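Local coordinates for N-acylethanolamine-hydrolyzing acid amidase subunit beta (Caenorhabditis elegans, PDB 6DY3), which probably forms the catalytic part of a lysosomal amidase that hydrolyses fatty acid ethanolamides such as N-palmitoylethanolamine to ethanolamine and free fatty acid, at residues T31-F36 / S45-A50; L51-L56 / V92-R97; I176-K181 / V196-T201. All blocks are in the same frame, centred on the assembly; numbering follows the deposited sequence.

Contact 1 of 3, residues T31-F36 / S45-A50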
# COMPACT_ATOMS: atom_id res chain seq x y z
N THR B 31 3.52 -10.23 7.24
CA THR B 31 2.46 -9.79 6.35
C THR B 31 1.13 -10.38 6.79
O THR B 31 1.02 -11.59 6.98
CB THR B 31 2.77 -10.19 4.90
OG1 THR B 31 4.00 -9.59 4.48
CG2 THR B 31 1.66 -9.74 3.96
N ILE B 32 0.13 -9.52 6.95
CA ILE B 32 -1.17 -9.93 7.47
C ILE B 32 -2.28 -9.28 6.65
O ILE B 32 -2.09 -8.23 6.03
CB ILE B 32 -1.32 -9.58 8.97
CG1 ILE B 32 -1.17 -8.07 9.17
CG2 ILE B 32 -0.29 -10.34 9.80
CD1 ILE B 32 -1.47 -7.60 10.58
N HIS B 33 -3.44 -9.93 6.64
CA HIS B 33 -4.66 -9.36 6.10
C HIS B 33 -5.57 -8.97 7.25
O HIS B 33 -5.69 -9.72 8.23
CB HIS B 33 -5.37 -10.35 5.16
CG HIS B 33 -6.67 -9.84 4.63
ND1 HIS B 33 -7.84 -9.91 5.35
CD2 HIS B 33 -6.99 -9.25 3.45
CE1 HIS B 33 -8.83 -9.39 4.64
NE2 HIS B 33 -8.34 -8.98 3.48
N VAL B 34 -6.19 -7.80 7.16
CA VAL B 34 -6.94 -7.22 8.26
C VAL B 34 -8.33 -6.82 7.78
O VAL B 34 -8.48 -6.24 6.70
CB VAL B 34 -6.21 -6.01 8.86
CG1 VAL B 34 -7.12 -5.25 9.82
CG2 VAL B 34 -4.94 -6.46 9.57
N ASP B 35 -9.34 -7.14 8.58
CA ASP B 35 -10.69 -6.62 8.41
C ASP B 35 -10.96 -5.63 9.54
O ASP B 35 -10.92 -6.00 10.71
CB ASP B 35 -11.73 -7.74 8.42
CG ASP B 35 -11.95 -8.36 7.05
OD1 ASP B 35 -12.38 -9.53 6.99
OD2 ASP B 35 -11.67 -7.70 6.03
N PHE B 36 -11.22 -4.37 9.18
CA PHE B 36 -11.55 -3.33 10.15
C PHE B 36 -13.07 -3.35 10.34
O PHE B 36 -13.82 -2.97 9.43
CB PHE B 36 -11.06 -1.96 9.68
CG PHE B 36 -9.56 -1.83 9.65
CD1 PHE B 36 -8.85 -2.21 8.53
CD2 PHE B 36 -8.87 -1.32 10.74
CE1 PHE B 36 -7.47 -2.09 8.50
CE2 PHE B 36 -7.49 -1.19 10.71
CZ PHE B 36 -6.79 -1.58 9.58
N SER B 45 -11.04 -3.28 4.53
CA SER B 45 -10.00 -4.27 4.71
C SER B 45 -8.69 -3.75 4.14
O SER B 45 -8.66 -2.75 3.41
CB SER B 45 -10.38 -5.60 4.05
OG SER B 45 -11.66 -6.03 4.47
N GLY B 46 -7.60 -4.42 4.49
CA GLY B 46 -6.31 -4.02 3.99
C GLY B 46 -5.25 -5.05 4.29
O GLY B 46 -5.42 -5.93 5.13
N LEU B 47 -4.16 -4.94 3.54
CA LEU B 47 -2.93 -5.66 3.84
C LEU B 47 -2.00 -4.72 4.58
O LEU B 47 -1.97 -3.51 4.31
CB LEU B 47 -2.27 -6.18 2.56
CG LEU B 47 -2.98 -7.35 1.86
CD1 LEU B 47 -2.44 -7.53 0.44
CD2 LEU B 47 -2.81 -8.63 2.65
N THR B 48 -1.29 -5.24 5.57
CA THR B 48 -0.31 -4.44 6.28
C THR B 48 0.67 -5.40 6.94
O THR B 48 0.69 -6.60 6.64
CB THR B 48 -0.99 -3.50 7.29
OG1 THR B 48 -0.01 -2.63 7.86
CG2 THR B 48 -1.69 -4.29 8.40
N PHE B 49 1.48 -4.87 7.85
CA PHE B 49 2.52 -5.65 8.50
C PHE B 49 2.52 -5.34 9.98
O PHE B 49 2.16 -4.23 10.40
CB PHE B 49 3.88 -5.36 7.86
CG PHE B 49 3.81 -5.18 6.37
CD1 PHE B 49 3.51 -3.94 5.82
CD2 PHE B 49 4.03 -6.25 5.52
CE1 PHE B 49 3.44 -3.77 4.45
CE2 PHE B 49 3.96 -6.08 4.14
CZ PHE B 49 3.67 -4.84 3.61
N ALA B 50 2.91 -6.32 10.78
CA ALA B 50 2.99 -6.11 12.22
C ALA B 50 3.84 -4.89 12.52
O ALA B 50 4.95 -4.75 11.98
CB ALA B 50 3.58 -7.35 12.90

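Contact 2 of 3, residues L51-L56 / V92-R97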
# COMPACT_ATOMS: atom_id res chain seq x y z
N LEU B 51 3.32 -4.01 13.38
CA LEU B 51 3.91 -2.72 13.75
C LEU B 51 3.38 -1.57 12.90
O LEU B 51 3.49 -0.41 13.31
CB LEU B 51 5.45 -2.73 13.66
CG LEU B 51 6.19 -3.65 14.63
CD1 LEU B 51 7.69 -3.60 14.36
CD2 LEU B 51 5.90 -3.29 16.08
N TYR B 52 2.80 -1.87 11.75
CA TYR B 52 2.24 -0.86 10.86
C TYR B 52 0.72 -0.91 10.92
O TYR B 52 0.12 -1.92 10.55
CB TYR B 52 2.72 -1.08 9.43
CG TYR B 52 4.22 -0.94 9.25
CD1 TYR B 52 5.06 -2.02 9.46
CD2 TYR B 52 4.79 0.26 8.88
CE1 TYR B 52 6.42 -1.90 9.30
CE2 TYR B 52 6.14 0.39 8.72
CZ TYR B 52 6.96 -0.70 8.94
OH TYR B 52 8.32 -0.58 8.78
N ASN B 53 0.11 0.18 11.38
CA ASN B 53 -1.35 0.25 11.49
C ASN B 53 -1.97 1.14 10.42
O ASN B 53 -3.18 1.41 10.48
CB ASN B 53 -1.77 0.71 12.89
CG ASN B 53 -1.08 1.99 13.32
OD1 ASN B 53 0.06 2.25 12.97
ND2 ASN B 53 -1.79 2.80 14.12
N GLY B 54 -1.19 1.59 9.44
CA GLY B 54 -1.73 2.21 8.25
C GLY B 54 -2.03 1.16 7.19
O GLY B 54 -1.76 -0.03 7.35
N VAL B 55 -2.61 1.63 6.08
CA VAL B 55 -2.98 0.77 4.96
C VAL B 55 -2.41 1.34 3.67
O VAL B 55 -2.67 2.51 3.35
CB VAL B 55 -4.51 0.60 4.84
CG1 VAL B 55 -4.86 -0.30 3.64
CG2 VAL B 55 -5.10 0.05 6.12
N LEU B 56 -1.67 0.52 2.93
CA LEU B 56 -1.21 0.88 1.59
C LEU B 56 -1.80 0.01 0.50
O LEU B 56 -1.65 0.34 -0.68
CB LEU B 56 0.32 0.82 1.52
CG LEU B 56 1.06 1.78 2.46
CD1 LEU B 56 2.56 1.57 2.36
CD2 LEU B 56 0.71 3.24 2.16
N VAL B 92 1.37 9.11 4.99
CA VAL B 92 0.71 8.56 3.80
C VAL B 92 -0.19 7.39 4.17
O VAL B 92 -1.36 7.34 3.78
CB VAL B 92 1.77 8.15 2.77
CG1 VAL B 92 1.15 7.35 1.64
CG2 VAL B 92 2.46 9.40 2.22
N SER B 93 0.34 6.42 4.93
CA SER B 93 -0.44 5.20 5.18
C SER B 93 -1.71 5.50 5.97
O SER B 93 -2.72 4.82 5.79
CB SER B 93 0.41 4.18 5.94
OG SER B 93 0.63 4.57 7.28
N PHE B 94 -1.67 6.50 6.85
CA PHE B 94 -2.84 6.84 7.64
C PHE B 94 -3.82 7.71 6.87
O PHE B 94 -5.03 7.66 7.13
CB PHE B 94 -2.41 7.51 8.94
CG PHE B 94 -1.51 6.65 9.77
CD1 PHE B 94 -0.14 6.77 9.67
CD2 PHE B 94 -2.04 5.66 10.59
CE1 PHE B 94 0.69 5.95 10.41
CE2 PHE B 94 -1.21 4.84 11.34
CZ PHE B 94 0.16 4.99 11.24
N PHE B 95 -3.33 8.47 5.90
CA PHE B 95 -4.23 9.18 5.01
C PHE B 95 -5.06 8.19 4.20
O PHE B 95 -6.27 8.35 4.05
CB PHE B 95 -3.44 10.11 4.09
CG PHE B 95 -4.30 10.98 3.21
CD1 PHE B 95 -4.63 12.26 3.60
CD2 PHE B 95 -4.78 10.52 2.00
CE1 PHE B 95 -5.41 13.06 2.81
CE2 PHE B 95 -5.56 11.31 1.20
CZ PHE B 95 -5.88 12.59 1.61
N ILE B 96 -4.40 7.15 3.67
CA ILE B 96 -5.11 6.12 2.91
C ILE B 96 -6.16 5.44 3.78
O ILE B 96 -7.31 5.26 3.36
CB ILE B 96 -4.12 5.08 2.34
CG1 ILE B 96 -3.00 5.76 1.52
CG2 ILE B 96 -4.85 4.04 1.50
CD1 ILE B 96 -3.48 6.46 0.27
N ARG B 97 -5.78 5.05 4.99
CA ARG B 97 -6.73 4.38 5.88
C ARG B 97 -7.90 5.29 6.20
O ARG B 97 -9.05 4.84 6.28
CB ARG B 97 -6.03 3.93 7.15
CG ARG B 97 -6.94 3.26 8.16
CD ARG B 97 -6.18 2.84 9.40
NE ARG B 97 -7.07 2.49 10.50
CZ ARG B 97 -6.65 2.16 11.72
NH1 ARG B 97 -5.35 2.15 12.00
NH2 ARG B 97 -7.53 1.86 12.67
O HOH W 1 1.64 2.03 8.61

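Contact 3 of 3, residues I176-K181 / V196-T201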
# COMPACT_ATOMS: atom_id res chain seq x y z
N ILE B 176 6.78 -3.09 -18.54
CA ILE B 176 6.71 -3.53 -19.93
C ILE B 176 6.11 -4.93 -20.02
O ILE B 176 5.24 -5.20 -20.85
CB ILE B 176 8.11 -3.48 -20.58
CG1 ILE B 176 8.64 -2.05 -20.59
CG2 ILE B 176 8.07 -4.05 -22.00
CD1 ILE B 176 10.12 -1.95 -20.90
N THR B 177 6.58 -5.84 -19.18
CA THR B 177 6.10 -7.22 -19.23
C THR B 177 4.61 -7.29 -18.92
O THR B 177 3.86 -7.98 -19.61
CB THR B 177 6.90 -8.08 -18.25
OG1 THR B 177 8.28 -8.07 -18.63
CG2 THR B 177 6.38 -9.51 -18.23
N ALA B 178 4.17 -6.59 -17.87
CA ALA B 178 2.76 -6.64 -17.50
C ALA B 178 1.87 -6.12 -18.63
O ALA B 178 0.78 -6.66 -18.86
CB ALA B 178 2.53 -5.83 -16.22
N ILE B 179 2.33 -5.10 -19.35
CA ILE B 179 1.52 -4.56 -20.45
C ILE B 179 1.46 -5.56 -21.59
O ILE B 179 0.40 -5.76 -22.20
CB ILE B 179 2.09 -3.21 -20.91
CG1 ILE B 179 1.99 -2.17 -19.79
CG2 ILE B 179 1.37 -2.72 -22.17
CD1 ILE B 179 2.80 -0.91 -20.04
N GLN B 180 2.59 -6.20 -21.90
CA GLN B 180 2.58 -7.23 -22.93
C GLN B 180 1.65 -8.37 -22.54
O GLN B 180 0.87 -8.86 -23.37
CB GLN B 180 4.00 -7.74 -23.17
CG GLN B 180 4.87 -6.77 -23.97
CD GLN B 180 6.31 -7.23 -24.11
OE1 GLN B 180 6.68 -8.32 -23.66
NE2 GLN B 180 7.14 -6.40 -24.74
N LYS B 181 1.71 -8.80 -21.28
CA LYS B 181 0.92 -9.94 -20.85
C LYS B 181 -0.57 -9.62 -20.88
O LYS B 181 -1.39 -10.47 -21.28
CB LYS B 181 1.36 -10.38 -19.46
CG LYS B 181 1.08 -11.84 -19.14
CD LYS B 181 1.92 -12.77 -19.99
CE LYS B 181 1.60 -14.23 -19.71
NZ LYS B 181 2.53 -15.12 -20.47
N VAL B 196 -3.86 -13.11 -11.91
CA VAL B 196 -2.86 -13.95 -11.25
C VAL B 196 -1.75 -14.34 -12.23
O VAL B 196 -0.57 -14.40 -11.87
CB VAL B 196 -3.53 -15.19 -10.63
CG1 VAL B 196 -2.48 -16.19 -10.17
CG2 VAL B 196 -4.42 -14.77 -9.49
N GLU B 197 -2.12 -14.66 -13.48
CA GLU B 197 -1.12 -14.99 -14.48
C GLU B 197 -0.21 -13.80 -14.76
O GLU B 197 1.01 -13.96 -14.90
CB GLU B 197 -1.78 -15.47 -15.77
CG GLU B 197 -0.79 -15.82 -16.88
CD GLU B 197 -1.47 -16.43 -18.10
OE1 GLU B 197 -2.69 -16.69 -18.04
OE2 GLU B 197 -0.78 -16.64 -19.13
N VAL B 198 -0.79 -12.59 -14.86
CA VAL B 198 0.01 -11.39 -15.10
C VAL B 198 0.96 -11.14 -13.94
O VAL B 198 2.17 -11.00 -14.12
CB VAL B 198 -0.91 -10.18 -15.34
CG1 VAL B 198 -0.09 -8.90 -15.49
CG2 VAL B 198 -1.78 -10.39 -16.57
N LEU B 199 0.42 -11.08 -12.72
CA LEU B 199 1.23 -10.75 -11.55
C LEU B 199 2.33 -11.77 -11.29
O LEU B 199 3.32 -11.44 -10.62
CB LEU B 199 0.34 -10.60 -10.32
CG LEU B 199 -0.64 -9.43 -10.35
CD1 LEU B 199 -1.56 -9.46 -9.14
CD2 LEU B 199 0.09 -8.09 -10.43
N SER B 200 2.19 -13.00 -11.79
CA SER B 200 3.17 -14.06 -11.56
C SER B 200 4.23 -14.14 -12.66
O SER B 200 5.15 -14.95 -12.55
CB SER B 200 2.47 -15.41 -11.44
OG SER B 200 1.55 -15.40 -10.36
N THR B 201 4.11 -13.33 -13.71
CA THR B 201 5.09 -13.34 -14.79
C THR B 201 6.37 -12.64 -14.36
O THR B 201 6.34 -11.58 -13.72
CB THR B 201 4.54 -12.65 -16.04
OG1 THR B 201 3.31 -13.27 -16.45
CG2 THR B 201 5.53 -12.72 -17.18
O HOH W 2 3.38 -15.88 -17.54

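Contact 1 of 3, residues T31-F36 / S45-A50
Ile32 and Thr48 form one antiparallel hydrogen-bonded pair of this beta hairpin, and Val34 and Gly46 form the next. Ile32 N gives to Thr48 O at 3.0 Å and Thr48 N gives back to Ile32 O, while Val34 N reaches Gly46 O at 2.9 Å. Between them His33 faces Leu47 as a non-hydrogen-bonded pair, and the two short strand segments run antiparallel, their directions 148° apart.

Ile32, Val34 and Thr48 share one face of the sheet. Ile32 holds CG1 between its backbone N and carbonyl carbon (chi1 60°), alongside Thr48, with Ile32 CG1 to Thr48 CG2 3.9 Å. Val34 CG2 also touches Thr48 CG2, obliquely. On the face of Thr31, His33 and Leu47, Thr31 OG1 sits at the edge of the Phe49 ring, 3.5 Å from Phe49 CD2, and bonds to Leu27 O. Leu47 CD2 packs on His33 CB, and Gly46 O lies over the His33 ring.

The Leu47 face is covered by strand 209-215 and helix 222-226, where Phe226 meets His33 edge-to-face. Strand 57-60 continues the sheet beyond 41-49; on the other side an alpha-subunit strand pairs in parallel with residues 32-36.

Contact 2 of 3, residues L51-L56 / V92-R97
The Arg97 side chain donates from NH1 to the main-chain O of Asn53 at 2.8 Å, bent to 133° at the hydrogen, and the oxygen lies 26° out of the guanidinium plane. With CG anti to the backbone N and the chain extended onward to NE, the arginine reaches from the helix to the loop. Backbone joins backbone as well, Val55 N giving to Ser93 O at 3.2 Å from above the carbonyl plane. That oxygen also takes the helical bond from Arg97 N, the two donors arriving from opposite faces. One water accepts from Gly54 N and is hydrogen-bonded to Ser93 OG.

Around the Phe94 ring, Asn53 brings its amide to the edge, the two planes 73° apart. Gly54 CA sits over one face of that ring and lies 3.5 Å from Ser93 OG. The apolar contacts are made farther along the loop: Leu56 CD2 rests on Ser93 CA at 3.8 Å and touches Val92 CG1, and Val55 CG2 meets Arg97 CB.

The alpha subunit completes the polar network: its Glu77 forms a salt bridge with Arg97 NH2 and accepts a hydrogen bond from Asn53 ND2, while Arg97 NE donates to Tyr44 OH of the same chain as the arginine. Largely buried, the guanidinium therefore has partners on all three nitrogens, and the carboxylate of Glu77 probably balances its charge while tying loop and helix to the other subunit.

Contact 3 of 3, residues I176-K181 / V196-T201
Lys181 runs across Val198 and Thr201, its aliphatic chain doing most of the touching. CG passes Val198 CG2 at 4.1 Å, the two side chains running in opposite directions, and CG, CD and CE all skirt Thr201 OG1. A bend at chi2 (67°) turns the chain so that Lys181 CE comes 3.4 Å from Glu197 OE2. The ammonium itself stays farther off, Lys181 NZ to Glu197 OE2 3.9 Å, a long salt bridge. One turn earlier on helix 173-185, Ala178 CB meets Val198 CG1 at 4.1 Å, and Thr177 CG2 touches Thr201 CG2.

What positions these groups is mostly local. Thr201 OG1 donates to Glu197 O at 2.9 Å, which ties the side chain of Thr201 back to the helical residue Glu197. A water gives a hydrogen bond to the same OG1 at 2.8 Å and accepts a weak one from Lys181 NZ. Thr177 OG1 is hydrogen-bonded to Asp173 O, one turn back. Shortened to an alanine, Lys181 would probably no longer cover Val198 CG2 and Thr201 OG1, and Glu197 would lose its distant positive mate.

Ala178 and Val198 turn inward onto Ile4 of strand 2-7, with Val160 of strand 158-161 also against Ala178. Helix 173-185 supplies Leu182 and Leu185 to Val198. The helix pair thus packs on the five-stranded sheet whose strand 2-7 follows Cys1, probably the catalytic nucleophile.

How the contacts relate
Along the chain the contacts follow in series. Contacts 1 and 2 adjoin, their centres 10 Å apart: the loop 51-56 leaves strand 41-49 of the hairpin and meets helix 92-102 before the sheet resumes at 57-60. Thr48 OG1 reaches forward to Gly54 O at 3.2 Å, probably a hydrogen bond, and the Phe36 ring packs against Arg97 and Val55, so loop and helix pack against the hairpin strands at one end of the seven-stranded sheet. Both border the alpha subunit. Contact 3, about 25 Å from contact 1 and 27 Å from contact 2 between centres, packs on the five-stranded sheet. The two sheets with helices outside fit the Ntn-hydrolase fold.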